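Local coordinates for protein phenol hydroxylase component phL (Pseudomonas stutzeri, PDB 3U52) that probably serves as the auxiliary (beta) subunit of a multicomponent phenol hydroxylase, a bacterial enzyme that adds oxygen to phenols, at residues D[18-21]-D[22-26]; D[68-71]-D[72-75]; D[228-231]-D[232-236]; D[236-240]-D[241-245]. All coordinates share one frame; numbering follows the deposited sequence.

All four contacts are local, and they differ by place. Contact 3 is the buried one, on helix 211-240, where a pi-type widening carries apolar side chains, and the Asp232 carboxylate meets a bound xenon. Contact 4 follows on the same helix, shares Gln236 with contact 3 and forms its partly exposed C-terminal end, with two glutamates that pair with Arg110 of the second subunit. Contacts 1 and 2 lie on the opposite side of the chain's centre: a short peripheral helix, its contact centred about 31 Å from that centre, and a surface turn of the loop before helix 81-105. These two touch through the salt bridge from Arg23 to Asp69.

Contact 1: residues D[18-21]-D[22-26]; sequences GHIA and RRFGD
Ile20 sets its CG2 trans to the backbone N and Phe24 swings its ring beside its own N (chi1 -53°), which brings Ile20 CG2 to 4.0 Å from Phe24 CD1, one turn on along the short helix 18-24. The same ring turns its edge to the Ile20 carbonyl, with Phe24 CD1 3.5 Å from Ile20 O. Arg22, bent at chi3 (-113°), folds back over the helix so that one face of its guanidinium lies above Gly18 O, and NH1 comes 3.5 Å from His19 CA. In the backbone, Arg22 N binds Gly18 O at 2.8 Å and Phe24 N binds Ile20 O at 2.8 Å. The helix stops at Gly25, whose positive phi would jam any side chain against the preceding carbonyl; its N still reaches Ala21 O at 2.8 Å, and Ala21 CA makes a CH...O contact with Gly25 O. Arg22 carries its charge to an acidic side chain of another protein chain, while Arg23 turns to Asp38 and Asp69 of its own. The chemistry is thus divided: carbonyls and an apolar pair hold the turn together, and the two arginines are left to pair with acids beyond it, one of them across a subunit interface.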
# COMPACT_ATOMS: atom_id res chain seq x y z
N GLY D 18 0.45 -12.64 -24.01
CA GLY D 18 0.12 -13.65 -25.03
C GLY D 18 0.17 -15.09 -24.54
O GLY D 18 -0.71 -15.91 -24.86
N HIS D 19 1.22 -15.43 -23.80
CA HIS D 19 1.37 -16.77 -23.28
C HIS D 19 0.25 -17.16 -22.30
O HIS D 19 -0.22 -18.32 -22.30
CB HIS D 19 2.78 -17.01 -22.69
CG HIS D 19 3.16 -16.04 -21.63
ND1 HIS D 19 3.75 -14.82 -21.89
CD2 HIS D 19 3.05 -16.13 -20.29
CE1 HIS D 19 3.98 -14.20 -20.75
NE2 HIS D 19 3.57 -14.97 -19.76
N ILE D 20 -0.22 -16.18 -21.53
CA ILE D 20 -1.40 -16.37 -20.65
C ILE D 20 -2.69 -16.53 -21.51
O ILE D 20 -3.48 -17.40 -21.26
CB ILE D 20 -1.53 -15.24 -19.54
CG1 ILE D 20 -0.25 -15.14 -18.69
CG2 ILE D 20 -2.79 -15.43 -18.62
CD1 ILE D 20 0.14 -16.46 -17.97
N ALA D 21 -2.85 -15.73 -22.54
CA ALA D 21 -4.07 -15.75 -23.33
C ALA D 21 -4.17 -17.03 -24.15
O ALA D 21 -5.28 -17.55 -24.34
CB ALA D 21 -4.10 -14.55 -24.24
N ARG D 22 -3.03 -17.52 -24.63
CA ARG D 22 -2.97 -18.86 -25.26
C ARG D 22 -3.47 -19.97 -24.38
O ARG D 22 -4.19 -20.86 -24.83
CB ARG D 22 -1.56 -19.19 -25.72
CG ARG D 22 -1.31 -18.91 -27.12
CD ARG D 22 0.17 -19.02 -27.39
NE ARG D 22 0.63 -17.71 -27.71
CZ ARG D 22 1.70 -17.08 -27.25
NH1 ARG D 22 2.59 -17.61 -26.41
NH2 ARG D 22 1.86 -15.88 -27.71
N ARG D 23 -3.08 -19.95 -23.12
CA ARG D 23 -3.42 -21.00 -22.17
C ARG D 23 -4.83 -20.83 -21.57
O ARG D 23 -5.54 -21.82 -21.38
CB ARG D 23 -2.37 -21.00 -21.05
CG ARG D 23 -2.44 -22.17 -20.13
CD ARG D 23 -1.21 -22.24 -19.23
NE ARG D 23 0.04 -22.64 -19.88
CZ ARG D 23 0.41 -23.90 -20.15
NH1 ARG D 23 -0.39 -24.92 -19.88
NH2 ARG D 23 1.60 -24.13 -20.68
N PHE D 24 -5.24 -19.60 -21.26
CA PHE D 24 -6.52 -19.42 -20.58
C PHE D 24 -7.58 -18.57 -21.25
O PHE D 24 -8.64 -18.39 -20.66
CB PHE D 24 -6.31 -18.86 -19.18
CG PHE D 24 -5.33 -19.64 -18.35
CD1 PHE D 24 -3.99 -19.23 -18.27
CD2 PHE D 24 -5.76 -20.74 -17.60
CE1 PHE D 24 -3.10 -19.93 -17.48
CE2 PHE D 24 -4.86 -21.45 -16.79
CZ PHE D 24 -3.54 -21.05 -16.75
N GLY D 25 -7.30 -18.00 -22.42
CA GLY D 25 -8.25 -17.12 -23.14
C GLY D 25 -7.88 -15.66 -23.01
O GLY D 25 -7.18 -15.30 -22.07
N ASP D 26 -8.32 -14.80 -23.94
CA ASP D 26 -7.97 -13.37 -23.79
C ASP D 26 -9.02 -12.79 -22.91
O ASP D 26 -10.10 -12.40 -23.37
CB ASP D 26 -7.83 -12.57 -25.10
CG ASP D 26 -7.21 -11.11 -24.89
OD1 ASP D 26 -6.02 -10.92 -24.41
OD2 ASP D 26 -7.92 -10.13 -25.24

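Contact 2: residues D[68-71]-D[72-75]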
# COMPACT_ATOMS: atom_id res chain seq x y z
N GLU D 68 2.36 -34.59 -21.10
CA GLU D 68 2.05 -33.78 -22.26
C GLU D 68 2.31 -32.32 -21.90
O GLU D 68 2.88 -31.57 -22.70
CB GLU D 68 0.59 -33.98 -22.71
CG GLU D 68 0.26 -33.26 -24.05
CD GLU D 68 -1.09 -32.51 -24.02
OE1 GLU D 68 -2.07 -32.99 -24.65
OE2 GLU D 68 -1.18 -31.43 -23.35
N ASP D 69 1.95 -31.93 -20.68
CA ASP D 69 2.05 -30.52 -20.28
C ASP D 69 2.33 -30.40 -18.78
O ASP D 69 1.44 -30.63 -18.00
CB ASP D 69 0.73 -29.84 -20.67
CG ASP D 69 0.76 -28.35 -20.46
OD1 ASP D 69 1.77 -27.82 -19.95
OD2 ASP D 69 -0.27 -27.70 -20.81
N TRP D 70 3.55 -30.05 -18.37
CA TRP D 70 3.86 -29.98 -16.92
C TRP D 70 3.06 -28.92 -16.11
O TRP D 70 2.93 -29.03 -14.89
CB TRP D 70 5.36 -29.83 -16.66
CG TRP D 70 6.09 -31.13 -16.54
CD1 TRP D 70 6.97 -31.66 -17.46
CD2 TRP D 70 6.01 -32.07 -15.45
NE1 TRP D 70 7.44 -32.88 -16.99
CE2 TRP D 70 6.88 -33.15 -15.78
CE3 TRP D 70 5.28 -32.12 -14.25
CZ2 TRP D 70 7.04 -34.27 -14.94
CZ3 TRP D 70 5.45 -33.21 -13.41
CH2 TRP D 70 6.32 -34.29 -13.77
N CYS D 71 2.57 -27.88 -16.80
CA CYS D 71 1.58 -26.93 -16.23
C CYS D 71 0.20 -27.51 -15.93
O CYS D 71 -0.64 -26.81 -15.37
CB CYS D 71 1.38 -25.74 -17.15
SG CYS D 71 2.89 -24.88 -17.35
N ALA D 72 -0.06 -28.77 -16.30
CA ALA D 72 -1.18 -29.51 -15.72
C ALA D 72 -1.04 -29.57 -14.19
O ALA D 72 -2.04 -29.67 -13.46
CB ALA D 72 -1.23 -30.94 -16.27
N VAL D 73 0.19 -29.57 -13.69
CA VAL D 73 0.39 -29.57 -12.24
C VAL D 73 0.33 -28.12 -11.78
O VAL D 73 1.19 -27.32 -12.16
CB VAL D 73 1.71 -30.25 -11.82
CG1 VAL D 73 2.01 -29.98 -10.36
CG2 VAL D 73 1.66 -31.76 -12.09
N SER D 74 -0.70 -27.78 -11.01
CA SER D 74 -0.93 -26.42 -10.54
C SER D 74 -1.23 -26.45 -9.05
O SER D 74 -1.61 -27.49 -8.51
CB SER D 74 -2.11 -25.77 -11.26
OG SER D 74 -1.85 -25.69 -12.66
N ASP D 75 -1.09 -25.31 -8.40
CA ASP D 75 -1.16 -25.23 -6.94
C ASP D 75 -2.60 -24.83 -6.56
O ASP D 75 -3.07 -23.76 -6.96
CB ASP D 75 -0.16 -24.19 -6.43
CG ASP D 75 -0.10 -24.13 -4.90
OD1 ASP D 75 -0.83 -24.87 -4.24
OD2 ASP D 75 0.67 -23.33 -4.35
O HOH W 1 -3.11 -25.09 -14.71
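Asp69 O accepts the N-H of Ala72 at 2.9 Å, and Trp70 O takes that of Val73 at 3.0 Å, two successive i to i+3 bonds that give residues 70-72 their 3-10 character. In both bonds the donor stands well above the carbonyl plane, 47° out of it for Ala72 N, in keeping with the tight 3-10 winding. Asp69 also uses its side chain: OD1 receives a weak bond from Cys71 N at 3.3 Å, while OD2 is taken by a salt bridge to Arg23 of helix 18-24. One carboxylate therefore serves both the start of the turn and a distant part of the chain, and the arginine probably helps keep it ionised. Cys71 O is reached by a water that donates to it at 3.1 Å and lies 2.5 Å from Ser74 OG, bridging the turn to the extended residues after it. Ser74 OG lies beside its backbone N (chi1 -61°), facing the water, and has a further hydrogen bond with the hydroxyl of Tyr37. Val73 N is spent within the turn, but Val73 O accepts a hydrogen bond from the Thr148 hydroxyl of helix 147-175. The apolar share is small: Val73 CG2 approaches Trp70 CE3 obliquely at 4.2 Å. Both side chains lead inward from the loop between helices 31-36 and 81-105, Trp70 onto Val149 and Val271 and Val73 onto Met152 and Met267, and so this surface turn is seated across helices 147-175 and 251-274.

Contact 3: residues D[228-231]-D[232-236]. With XE (xenon), chain B.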
# COMPACT_ATOMS: atom_id res chain seq x y z
N PRO D 228 2.41 -37.45 10.47
CA PRO D 228 1.40 -38.03 11.38
C PRO D 228 1.99 -38.74 12.60
O PRO D 228 1.53 -38.52 13.71
CB PRO D 228 0.61 -39.00 10.49
CG PRO D 228 0.80 -38.39 9.03
CD PRO D 228 2.26 -37.97 9.08
N LEU D 229 3.04 -39.55 12.40
CA LEU D 229 3.63 -40.28 13.53
C LEU D 229 4.10 -39.33 14.60
O LEU D 229 3.81 -39.50 15.78
CB LEU D 229 4.80 -41.18 13.09
CG LEU D 229 5.54 -41.95 14.20
CD1 LEU D 229 4.63 -42.96 14.89
CD2 LEU D 229 6.75 -42.65 13.59
N VAL D 230 4.85 -38.32 14.18
CA VAL D 230 5.49 -37.40 15.13
C VAL D 230 4.54 -36.32 15.72
O VAL D 230 4.46 -36.15 16.95
CB VAL D 230 6.76 -36.76 14.53
CG1 VAL D 230 7.39 -35.78 15.55
CG2 VAL D 230 7.78 -37.83 14.16
N TYR D 231 3.84 -35.59 14.85
CA TYR D 231 3.09 -34.42 15.33
C TYR D 231 1.64 -34.71 15.66
O TYR D 231 0.95 -33.82 16.16
CB TYR D 231 3.23 -33.23 14.35
CG TYR D 231 4.68 -32.85 14.14
CD1 TYR D 231 5.36 -33.24 13.01
CD2 TYR D 231 5.38 -32.17 15.12
CE1 TYR D 231 6.73 -32.91 12.83
CE2 TYR D 231 6.71 -31.84 14.95
CZ TYR D 231 7.37 -32.21 13.82
OH TYR D 231 8.71 -31.87 13.70
N ASP D 232 1.20 -35.93 15.38
CA ASP D 232 -0.08 -36.41 15.86
C ASP D 232 0.08 -37.47 16.93
O ASP D 232 -0.31 -37.26 18.07
CB ASP D 232 -0.91 -36.98 14.74
CG ASP D 232 -1.68 -35.92 13.97
OD1 ASP D 232 -1.67 -34.72 14.38
OD2 ASP D 232 -2.28 -36.28 12.92
N LYS D 233 0.66 -38.61 16.55
CA LYS D 233 0.72 -39.75 17.48
C LYS D 233 1.71 -39.57 18.62
O LYS D 233 1.32 -39.68 19.78
CB LYS D 233 0.86 -41.08 16.71
CG LYS D 233 -0.41 -41.31 15.93
CD LYS D 233 -0.29 -42.40 14.92
CE LYS D 233 -1.17 -42.18 13.69
NZ LYS D 233 -2.63 -42.18 13.98
N MET D 234 2.97 -39.24 18.32
CA MET D 234 3.91 -38.90 19.37
C MET D 234 3.40 -37.71 20.20
O MET D 234 3.54 -37.70 21.43
CB MET D 234 5.27 -38.59 18.79
CG MET D 234 6.42 -39.00 19.65
SD MET D 234 7.98 -39.13 18.69
CE MET D 234 7.45 -40.23 17.38
N ASP D 235 2.78 -36.72 19.54
CA ASP D 235 2.28 -35.53 20.22
C ASP D 235 1.28 -35.89 21.35
O ASP D 235 1.38 -35.39 22.48
CB ASP D 235 1.68 -34.54 19.22
CG ASP D 235 1.16 -33.25 19.87
OD1 ASP D 235 1.98 -32.43 20.31
OD2 ASP D 235 -0.08 -33.06 19.92
N GLN D 236 0.35 -36.77 21.07
CA GLN D 236 -0.53 -37.30 22.13
C GLN D 236 0.26 -37.97 23.27
O GLN D 236 -0.03 -37.75 24.44
CB GLN D 236 -1.50 -38.34 21.56
CG GLN D 236 -2.45 -37.78 20.51
CD GLN D 236 -3.49 -38.80 20.07
OE1 GLN D 236 -4.02 -39.56 20.90
NE2 GLN D 236 -3.80 -38.83 18.76
XE XE B . 0.30 -34.03 11.40
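Pro228 O holds two backbone donors, Lys233 N at 3.0 Å and Asp232 N at 3.1 Å. The first is almost in line with the C=O, whereas the second stands above the carbonyl plane. Leu229 O follows with a nearly straight bond to Met234 N at 2.7 Å, five residues on; Val230 O reaches Asp235 N only weakly. These i to i+5 bonds mark a pi-type widening of helix 211-240.

Apolar contact gathers at the methionine: Met234, bent at chi3 (-53°), puts CE 4.0 Å from Val230 CG2, the two side chains running alongside each other, and 4.1 Å from Leu229 CG. Val230 CG1 meanwhile lies over the centre of one face of the neighbouring Tyr231 ring.

The polar side chains look elsewhere. Asp232 presents its whole carboxylate to the bound xenon, with OD1 at 3.6 Å, OD2 at 3.7 Å and CG at 3.8 Å from XE, in a pocket that also includes Tyr227 and Tyr257. With an alanine here the carboxylate beside the xenon is gone, and the pocket would probably widen on that side. Lys233 pairs with Glu316, and Asp235 bonds Ser247 and forms a salt bridge with Arg105 of the second subunit.

Around this turn, helix 276-302 covers Leu229, Val230 and Met234 through Leu297 and Leu300, helix 251-274 meets Pro228, Tyr231 and Asp232 through Tyr257, Met253 and Arg254, and Leu126 of helix 126-143 touches Val230 and Tyr231.

Contact 4: residues D[236-240]-D[241-245]; sequences QWFES and QGAED
Trp237, Phe238 and Glu239 meet Gln241, Ala243 and Glu244 in a C-terminal cap, where helix 211-240 gives way to the loop before helix 246-249. It is a Schellman motif: Ala243 N bonds Phe238 O at 2.9 Å and Gly242 N bonds Glu239 O at 3.2 Å, with Gly242 at the positive phi that leaves no room for a CB. Phe238 O also accepts Gln241 N, which comes from the other face of its carbonyl plane. The Ser240 hydroxyl turns back to donate to Trp237 O at 2.6 Å, in the carbonyl plane and on a lone pair.

Beside this backbone, Gln241 folds over the indole. Bent at chi2 (-55°), it sets CG over the face of the six-membered ring of Trp237, 3.6 Å from the centroid, a CH-pi contact, and lays its amide almost parallel to the indole, the planes 3° apart; NE2 makes a weak hydrogen bond to Gln118 OE1 of helix 113-122. Losing the indole to an alanine would probably open a gap beside Gln241 CG, leaving its amide held by little more than that weak bond. Phe238 CB meets Ala243 CB at 4.1 Å on the hydrophobic side of the cap. Glu239 OE2 and Glu244 OE1 lie 3.9 Å apart, a repulsion probably eased by Arg110 of the second subunit, which forms salt bridges with both.

Toward the rest of the chain, Trp237 packs on Gln118 and Leu122 of helix 113-122 and on the loop at Ser304 and Val305, and Ala243 touches Thr115 of that same helix.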
# COMPACT_ATOMS: atom_id res chain seq x y z
N GLN D 236 0.35 -36.77 21.07
CA GLN D 236 -0.53 -37.30 22.13
C GLN D 236 0.26 -37.97 23.27
O GLN D 236 -0.03 -37.75 24.44
CB GLN D 236 -1.50 -38.34 21.56
CG GLN D 236 -2.45 -37.78 20.51
CD GLN D 236 -3.49 -38.80 20.07
OE1 GLN D 236 -4.02 -39.56 20.90
NE2 GLN D 236 -3.80 -38.83 18.76
N TRP D 237 1.22 -38.80 22.91
CA TRP D 237 2.00 -39.56 23.88
C TRP D 237 2.86 -38.67 24.78
O TRP D 237 3.09 -39.02 25.96
CB TRP D 237 2.83 -40.60 23.13
CG TRP D 237 3.87 -41.32 23.93
CD1 TRP D 237 3.69 -42.45 24.67
CD2 TRP D 237 5.24 -40.97 24.02
NE1 TRP D 237 4.89 -42.83 25.24
CE2 TRP D 237 5.86 -41.94 24.86
CE3 TRP D 237 6.02 -39.94 23.49
CZ2 TRP D 237 7.22 -41.91 25.18
CZ3 TRP D 237 7.38 -39.91 23.81
CH2 TRP D 237 7.96 -40.88 24.65
N PHE D 238 3.33 -37.53 24.26
CA PHE D 238 4.09 -36.55 25.10
C PHE D 238 3.35 -36.16 26.39
O PHE D 238 3.97 -35.87 27.42
CB PHE D 238 4.47 -35.28 24.31
CG PHE D 238 5.60 -35.48 23.35
CD1 PHE D 238 5.65 -34.78 22.16
CD2 PHE D 238 6.63 -36.37 23.63
CE1 PHE D 238 6.72 -34.99 21.28
CE2 PHE D 238 7.69 -36.58 22.76
CZ PHE D 238 7.74 -35.89 21.59
N GLU D 239 2.03 -36.17 26.33
CA GLU D 239 1.19 -35.83 27.48
C GLU D 239 1.40 -36.81 28.66
O GLU D 239 1.58 -36.38 29.81
CB GLU D 239 -0.28 -35.73 27.04
CG GLU D 239 -1.32 -35.82 28.14
CD GLU D 239 -2.73 -35.57 27.60
OE1 GLU D 239 -3.48 -36.55 27.34
OE2 GLU D 239 -3.09 -34.39 27.40
N SER D 240 1.39 -38.11 28.34
CA SER D 240 1.71 -39.19 29.26
C SER D 240 3.14 -39.11 29.84
O SER D 240 3.43 -39.71 30.89
CB SER D 240 1.48 -40.54 28.56
OG SER D 240 2.53 -40.88 27.66
N GLN D 241 4.03 -38.37 29.18
CA GLN D 241 5.43 -38.22 29.63
C GLN D 241 5.68 -36.93 30.40
O GLN D 241 6.79 -36.67 30.84
CB GLN D 241 6.38 -38.25 28.42
CG GLN D 241 6.36 -39.54 27.67
CD GLN D 241 6.64 -40.72 28.57
OE1 GLN D 241 5.75 -41.51 28.85
NE2 GLN D 241 7.87 -40.83 29.06
N GLY D 242 4.64 -36.12 30.55
CA GLY D 242 4.79 -34.83 31.22
C GLY D 242 5.29 -33.70 30.34
O GLY D 242 5.65 -32.63 30.86
N ALA D 243 5.31 -33.91 29.02
CA ALA D 243 5.91 -32.95 28.08
C ALA D 243 4.87 -32.22 27.22
O ALA D 243 5.19 -31.68 26.16
CB ALA D 243 6.93 -33.65 27.22
N GLU D 244 3.62 -32.23 27.69
CA GLU D 244 2.46 -31.70 26.97
C GLU D 244 2.69 -30.28 26.40
O GLU D 244 2.22 -29.97 25.32
CB GLU D 244 1.21 -31.77 27.91
CG GLU D 244 -0.15 -31.41 27.26
CD GLU D 244 -1.25 -30.90 28.29
OE1 GLU D 244 -1.42 -31.52 29.39
OE2 GLU D 244 -1.96 -29.88 27.98
N ASP D 245 3.42 -29.42 27.13
CA ASP D 245 3.64 -28.03 26.68
C ASP D 245 4.38 -27.87 25.33
O ASP D 245 4.21 -26.88 24.67
CB ASP D 245 4.27 -27.19 27.80
CG ASP D 245 3.32 -27.02 29.03
OD1 ASP D 245 2.13 -27.38 28.93
OD2 ASP D 245 3.76 -26.53 30.09